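Local coordinates for protein putative fluoride ion transporter CrcB (Bordetella pertussis, PDB 5NKQ) that forms a fluoride-specific, dual-topology membrane channel that lowers the fluoride concentration in the cell and so reduces its toxicity, while excluding chloride, at residues A11-R23 with L69-T81. Numbering follows the deposited sequence.
With NA (sodium ion), chain I.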
ATOM      1  N   ALA A  11      -5.265 -10.175  17.441  1.00 27.81           N
ATOM      2  CA  ALA A  11      -4.199 -10.726  16.610  1.00 30.22           C
ATOM      3  C   ALA A  11      -3.821  -9.770  15.487  1.00 31.16           C
ATOM      4  O   ALA A  11      -2.642  -9.650  15.134  1.00 31.91           O
ATOM      5  CB  ALA A  11      -4.623 -12.080  16.042  1.00 27.12           C
ATOM      6  N   ILE A  12      -4.807  -9.081  14.912  1.00 31.33           N
ATOM      7  CA  ILE A  12      -4.513  -8.116  13.858  1.00 31.41           C
ATOM      8  C   ILE A  12      -3.847  -6.876  14.441  1.00 32.20           C
ATOM      9  O   ILE A  12      -2.878  -6.354  13.876  1.00 26.93           O
ATOM     10  CB  ILE A  12      -5.796  -7.767  13.083  1.00 30.44           C
ATOM     11  CG1 ILE A  12      -6.271  -8.978  12.282  1.00 33.05           C
ATOM     12  CG2 ILE A  12      -5.566  -6.572  12.166  1.00 29.03           C
ATOM     13  CD1 ILE A  12      -7.588  -8.767  11.586  1.00 31.11           C
ATOM     14  N   GLY A  13      -4.344  -6.396  15.582  1.00 31.38           N
ATOM     15  CA  GLY A  13      -3.763  -5.211  16.190  1.00 27.62           C
ATOM     16  C   GLY A  13      -2.319  -5.411  16.607  1.00 31.42           C
ATOM     17  O   GLY A  13      -1.475  -4.537  16.391  1.00 34.77           O
ATOM     18  N   ILE A  14      -2.014  -6.561  17.212  1.00 31.61           N
ATOM     19  CA  ILE A  14      -0.637  -6.852  17.599  1.00 33.78           C
ATOM     20  C   ILE A  14       0.251  -6.959  16.367  1.00 34.78           C
ATOM     21  O   ILE A  14       1.364  -6.419  16.335  1.00 32.17           O
ATOM     22  CB  ILE A  14      -0.578  -8.130  18.455  1.00 34.41           C
ATOM     23  CG1 ILE A  14      -1.305  -7.915  19.785  1.00 39.07           C
ATOM     24  CG2 ILE A  14       0.865  -8.549  18.698  1.00 31.29           C
ATOM     25  CD1 ILE A  14      -1.315  -9.137  20.678  1.00 42.02           C
ATOM     26  N   GLY A  15      -0.226  -7.652  15.331  1.00 34.04           N
ATOM     27  CA  GLY A  15       0.546  -7.750  14.103  1.00 29.41           C
ATOM     28  C   GLY A  15       0.748  -6.402  13.439  1.00 27.17           C
ATOM     29  O   GLY A  15       1.866  -6.041  13.062  1.00 27.25           O
ATOM     30  N   ALA A  16      -0.334  -5.630  13.299  1.00 27.07           N
ATOM     31  CA  ALA A  16      -0.240  -4.326  12.651  1.00 27.04           C
ATOM     32  C   ALA A  16       0.664  -3.376  13.423  1.00 28.64           C
ATOM     33  O   ALA A  16       1.342  -2.537  12.817  1.00 28.09           O
ATOM     34  CB  ALA A  16      -1.632  -3.717  12.492  1.00 26.92           C
ATOM     35  N   THR A  17       0.686  -3.486  14.752  1.00 29.53           N
ATOM     36  CA  THR A  17       1.561  -2.637  15.551  1.00 29.18           C
ATOM     37  C   THR A  17       3.028  -2.955  15.282  1.00 31.30           C
ATOM     38  O   THR A  17       3.848  -2.047  15.099  1.00 37.17           O
ATOM     39  CB  THR A  17       1.233  -2.799  17.036  1.00 30.46           C
ATOM     40  OG1 THR A  17      -0.077  -2.277  17.295  1.00 33.99           O
ATOM     41  CG2 THR A  17       2.242  -2.056  17.890  1.00 30.75           C
ATOM     42  N   LEU A  18       3.374  -4.245  15.245  1.00 32.18           N
ATOM     43  CA  LEU A  18       4.750  -4.634  14.954  1.00 32.60           C
ATOM     44  C   LEU A  18       5.138  -4.270  13.526  1.00 33.34           C
ATOM     45  O   LEU A  18       6.268  -3.833  13.276  1.00 32.73           O
ATOM     46  CB  LEU A  18       4.931  -6.133  15.192  1.00 35.98           C
ATOM     47  CG  LEU A  18       4.676  -6.632  16.616  1.00 38.42           C
ATOM     48  CD1 LEU A  18       4.772  -8.148  16.680  1.00 34.06           C
ATOM     49  CD2 LEU A  18       5.648  -5.986  17.592  1.00 35.21           C
ATOM     50  N   GLY A  19       4.215  -4.443  12.578  1.00 33.39           N
ATOM     51  CA  GLY A  19       4.515  -4.099  11.197  1.00 34.79           C
ATOM     52  C   GLY A  19       4.706  -2.609  10.994  1.00 27.47           C
ATOM     53  O   GLY A  19       5.580  -2.186  10.232  1.00 27.55           O
ATOM     54  N   ALA A  20       3.894  -1.792  11.669  1.00 27.97           N
ATOM     55  CA  ALA A  20       4.048  -0.345  11.562  1.00 27.45           C
ATOM     56  C   ALA A  20       5.311   0.136  12.263  1.00 34.50           C
ATOM     57  O   ALA A  20       5.938   1.102  11.813  1.00 27.73           O
ATOM     58  CB  ALA A  20       2.821   0.359  12.134  1.00 27.36           C
ATOM     59  N   TRP A  21       5.693  -0.514  13.365  1.00 33.70           N
ATOM     60  CA  TRP A  21       6.950  -0.174  14.023  1.00 33.62           C
ATOM     61  C   TRP A  21       8.138  -0.466  13.116  1.00 33.42           C
ATOM     62  O   TRP A  21       9.098   0.312  13.065  1.00 33.09           O
ATOM     63  CB  TRP A  21       7.083  -0.945  15.338  1.00 35.28           C
ATOM     64  CG  TRP A  21       6.219  -0.420  16.446  1.00 37.54           C
ATOM     65  CD1 TRP A  21       5.484   0.729  16.441  1.00 36.64           C
ATOM     66  CD2 TRP A  21       6.004  -1.028  17.725  1.00 38.70           C
ATOM     67  NE1 TRP A  21       4.824   0.875  17.638  1.00 35.27           N
ATOM     68  CE2 TRP A  21       5.127  -0.191  18.444  1.00 37.08           C
ATOM     69  CE3 TRP A  21       6.469  -2.200  18.332  1.00 40.77           C
ATOM     70  CZ2 TRP A  21       4.706  -0.488  19.740  1.00 39.34           C
ATOM     71  CZ3 TRP A  21       6.047  -2.493  19.619  1.00 41.66           C
ATOM     72  CH2 TRP A  21       5.175  -1.641  20.307  1.00 39.64           C
ATOM     73  N   LEU A  22       8.089  -1.585  12.388  1.00 32.40           N
ATOM     74  CA  LEU A  22       9.188  -1.938  11.496  1.00 32.48           C
ATOM     75  C   LEU A  22       9.281  -0.970  10.323  1.00 32.00           C
ATOM     76  O   LEU A  22      10.381  -0.539   9.955  1.00 35.99           O
ATOM     77  CB  LEU A  22       9.019  -3.373  10.999  1.00 35.53           C
ATOM     78  CG  LEU A  22      10.077  -3.869  10.013  1.00 37.69           C
ATOM     79  CD1 LEU A  22      11.472  -3.707  10.598  1.00 33.59           C
ATOM     80  CD2 LEU A  22       9.815  -5.319   9.633  1.00 28.14           C
ATOM     81  N   ARG A  23       8.143  -0.620   9.720  1.00 30.58           N
ATOM     82  CA  ARG A  23       8.154   0.352   8.631  1.00 28.57           C
ATOM     83  C   ARG A  23       8.657   1.708   9.111  1.00 30.53           C
ATOM     84  O   ARG A  23       9.403   2.391   8.400  1.00 31.94           O
ATOM     85  CB  ARG A  23       6.756   0.478   8.026  1.00 27.95           C
ATOM     86  CG  ARG A  23       6.562   1.709   7.155  1.00 28.60           C
ATOM     87  CD  ARG A  23       5.226   1.676   6.434  1.00 29.56           C
ATOM     88  NE  ARG A  23       4.127   1.312   7.324  1.00 28.94           N
ATOM     89  CZ  ARG A  23       3.411   2.184   8.026  1.00 28.79           C
ATOM     90  NH1 ARG A  23       3.679   3.480   7.944  1.00 30.71           N
ATOM     91  NH2 ARG A  23       2.430   1.762   8.810  1.00 33.04           N
ATOM     92  N   LEU A  69      -4.239 -13.896   9.974  1.00 35.98           N
ATOM     93  CA  LEU A  69      -4.718 -12.554  10.291  1.00 37.69           C
ATOM     94  C   LEU A  69      -3.642 -11.735  10.993  1.00 37.59           C
ATOM     95  O   LEU A  69      -3.501 -10.534  10.736  1.00 40.26           O
ATOM     96  CB  LEU A  69      -5.982 -12.638  11.146  1.00 35.89           C
ATOM     97  CG  LEU A  69      -7.228 -13.168  10.434  1.00 40.34           C
ATOM     98  CD1 LEU A  69      -8.381 -13.325  11.411  1.00 40.02           C
ATOM     99  CD2 LEU A  69      -7.617 -12.248   9.285  1.00 40.71           C
ATOM    100  N   ALA A  70      -2.866 -12.367  11.877  1.00 36.20           N
ATOM    101  CA  ALA A  70      -1.809 -11.642  12.572  1.00 36.74           C
ATOM    102  C   ALA A  70      -0.612 -11.386  11.663  1.00 35.71           C
ATOM    103  O   ALA A  70       0.022 -10.330  11.759  1.00 36.06           O
ATOM    104  CB  ALA A  70      -1.378 -12.410  13.821  1.00 34.29           C
ATOM    105  N   ALA A  71      -0.301 -12.325  10.770  1.00 36.18           N
ATOM    106  CA  ALA A  71       0.868 -12.228   9.903  1.00 33.72           C
ATOM    107  C   ALA A  71       0.599 -11.392   8.654  1.00 31.55           C
ATOM    108  O   ALA A  71       1.374 -10.486   8.333  1.00 35.47           O
ATOM    109  CB  ALA A  71       1.341 -13.629   9.504  1.00 30.92           C
ATOM    110  N   VAL A  72      -0.485 -11.685   7.936  1.00 32.01           N
ATOM    111  CA  VAL A  72      -0.755 -11.026   6.662  1.00 29.89           C
ATOM    112  C   VAL A  72      -1.600  -9.779   6.886  1.00 31.24           C
ATOM    113  O   VAL A  72      -1.161  -8.659   6.601  1.00 30.13           O
ATOM    114  CB  VAL A  72      -1.445 -11.982   5.673  1.00 29.99           C
ATOM    115  CG1 VAL A  72      -1.649 -11.295   4.334  1.00 28.01           C
ATOM    116  CG2 VAL A  72      -0.629 -13.255   5.509  1.00 27.16           C
ATOM    117  N   THR A  73      -2.825  -9.967   7.386  1.00 32.12           N
ATOM    118  CA  THR A  73      -3.713  -8.831   7.615  1.00 26.71           C
ATOM    119  C   THR A  73      -3.115  -7.858   8.624  1.00 30.05           C
ATOM    120  O   THR A  73      -3.231  -6.636   8.465  1.00 26.69           O
ATOM    121  CB  THR A  73      -5.083  -9.322   8.089  1.00 29.62           C
ATOM    122  OG1 THR A  73      -5.596 -10.283   7.157  1.00 33.16           O
ATOM    123  CG2 THR A  73      -6.060  -8.162   8.201  1.00 26.57           C
ATOM    124  N   GLY A  74      -2.465  -8.380   9.659  1.00 29.59           N
ATOM    125  CA  GLY A  74      -1.861  -7.538  10.671  1.00 26.87           C
ATOM    126  C   GLY A  74      -0.463  -7.070  10.318  1.00 32.21           C
ATOM    127  O   GLY A  74      -0.275  -5.918   9.918  1.00 30.52           O
ATOM    128  N   PHE A  75       0.521  -7.965  10.444  1.00 28.45           N
ATOM    129  CA  PHE A  75       1.920  -7.568  10.315  1.00 35.05           C
ATOM    130  C   PHE A  75       2.219  -7.001   8.932  1.00 32.63           C
ATOM    131  O   PHE A  75       2.706  -5.872   8.800  1.00 27.19           O
ATOM    132  CB  PHE A  75       2.832  -8.758  10.620  1.00 27.31           C
ATOM    133  CG  PHE A  75       4.293  -8.457  10.443  1.00 36.59           C
ATOM    134  CD1 PHE A  75       4.977  -7.706  11.384  1.00 37.31           C
ATOM    135  CD2 PHE A  75       4.982  -8.925   9.336  1.00 27.53           C
ATOM    136  CE1 PHE A  75       6.322  -7.424  11.225  1.00 36.86           C
ATOM    137  CE2 PHE A  75       6.326  -8.649   9.172  1.00 31.74           C
ATOM    138  CZ  PHE A  75       6.997  -7.897  10.117  1.00 34.60           C
ATOM    139  N   LEU A  76       1.940  -7.776   7.883  1.00 30.69           N
ATOM    140  CA  LEU A  76       2.236  -7.309   6.532  1.00 33.27           C
ATOM    141  C   LEU A  76       1.346  -6.139   6.133  1.00 36.03           C
ATOM    142  O   LEU A  76       1.754  -5.302   5.319  1.00 37.09           O
ATOM    143  CB  LEU A  76       2.097  -8.461   5.541  1.00 32.88           C
ATOM    144  CG  LEU A  76       3.105  -9.586   5.780  1.00 32.82           C
ATOM    145  CD1 LEU A  76       2.886 -10.729   4.805  1.00 32.78           C
ATOM    146  CD2 LEU A  76       4.526  -9.051   5.684  1.00 27.47           C
ATOM    147  N   GLY A  77       0.137  -6.060   6.693  1.00 34.49           N
ATOM    148  CA  GLY A  77      -0.716  -4.912   6.455  1.00 29.80           C
ATOM    149  C   GLY A  77      -0.249  -3.653   7.153  1.00 32.20           C
ATOM    150  O   GLY A  77      -0.631  -2.551   6.746  1.00 36.56           O
ATOM    151  N   GLY A  78       0.563  -3.789   8.196  1.00 28.25           N
ATOM    152  CA  GLY A  78       1.132  -2.636   8.861  1.00 27.01           C
ATOM    153  C   GLY A  78       2.513  -2.307   8.337  1.00 32.43           C
ATOM    154  O   GLY A  78       2.971  -1.165   8.436  1.00 33.23           O
ATOM    155  N   LEU A  79       3.185  -3.309   7.763  1.00 27.20           N
ATOM    156  CA  LEU A  79       4.525  -3.097   7.226  1.00 27.35           C
ATOM    157  C   LEU A  79       4.479  -2.341   5.904  1.00 27.33           C
ATOM    158  O   LEU A  79       5.212  -1.364   5.711  1.00 27.42           O
ATOM    159  CB  LEU A  79       5.236  -4.439   7.055  1.00 27.45           C
ATOM    160  CG  LEU A  79       6.589  -4.384   6.344  1.00 37.76           C
ATOM    161  CD1 LEU A  79       7.571  -3.500   7.106  1.00 27.77           C
ATOM    162  CD2 LEU A  79       7.143  -5.786   6.163  1.00 27.73           C
ATOM    163  N   THR A  80       3.635  -2.782   4.977  1.00 29.16           N
ATOM    164  CA  THR A  80       3.519  -2.104   3.696  1.00 30.62           C
ATOM    165  C   THR A  80       2.600  -0.892   3.820  1.00 31.71           C
ATOM    166  O   THR A  80       1.885  -0.718   4.809  1.00 31.02           O
ATOM    167  CB  THR A  80       2.997  -3.058   2.623  1.00 29.56           C
ATOM    168  OG1 THR A  80       1.670  -3.484   2.959  1.00 30.96           O
ATOM    169  CG2 THR A  80       3.905  -4.271   2.518  1.00 27.28           C
ATOM    170  N   THR A  81       2.627  -0.041   2.798  1.00 31.00           N
ATOM    171  CA  THR A  81       1.810   1.163   2.818  1.00 34.71           C
ATOM    172  C   THR A  81       1.573   1.635   1.392  1.00 35.58           C
ATOM    173  O   THR A  81       2.496   1.662   0.575  1.00 35.45           O
ATOM    174  CB  THR A  81       2.470   2.275   3.645  1.00 32.88           C
ATOM    175  OG1 THR A  81       1.720   3.488   3.503  1.00 27.03           O
ATOM    176  CG2 THR A  81       3.907   2.507   3.197  1.00 30.29           C
TER
HETATM  177 NA    NA I 201      -0.284  -0.712   5.423  1.00 39.07          NA
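Arg23 reaches across from helix 6-30 to the end of helix 65-79 and holds the backbone carbonyl of Gly78 side-on. Arg23 NE and NH2 both donate to Gly78 O, each at 3.0 Å, and this oxygen lies almost in the guanidinium plane. The arginine chain runs extended through chi2, then bends at chi3 (46°), bringing NE and NH2 to the carbonyl. Thr81 CB lies over one guanidinium face, while its CG2 packs 3.6 Å from Arg23 CD. Further along, Phe75 is a knob set among Gly15, Leu18, Gly19 and Leu22. Its CG stands anti to the backbone N (chi1 177°), which carries the ring alongside helix 6-30; Phe75 CD1 rests 3.6 Å from Gly19 CA, while CZ meets Leu22 CD2. Leu22 CD2 also touches Leu79 CD1, at 3.8 Å. At the other end Ile12 spans two neighbours, CG1 against Leu69 CB and CD1 against Thr73 CG2.

Between these side chains the backbones themselves meet. Gly15 and Gly19 face Gly74 and Gly78, the axes approach to 6.2 Å at a crossing angle of -32°, and CA-H...O contacts run in both directions, including Phe75 CA to Gly15 O at 3.1 Å. Next to Gly78, at the end of helix 65-79, Gly77 O and Thr80 O bind the sodium ion together with their counterparts on the second subunit. The contact thus exemplifies glycine-mediated transmembrane helix packing, here leading up to the break in the third membrane span, where the central sodium site of the double-barrelled Fluc dimer lies.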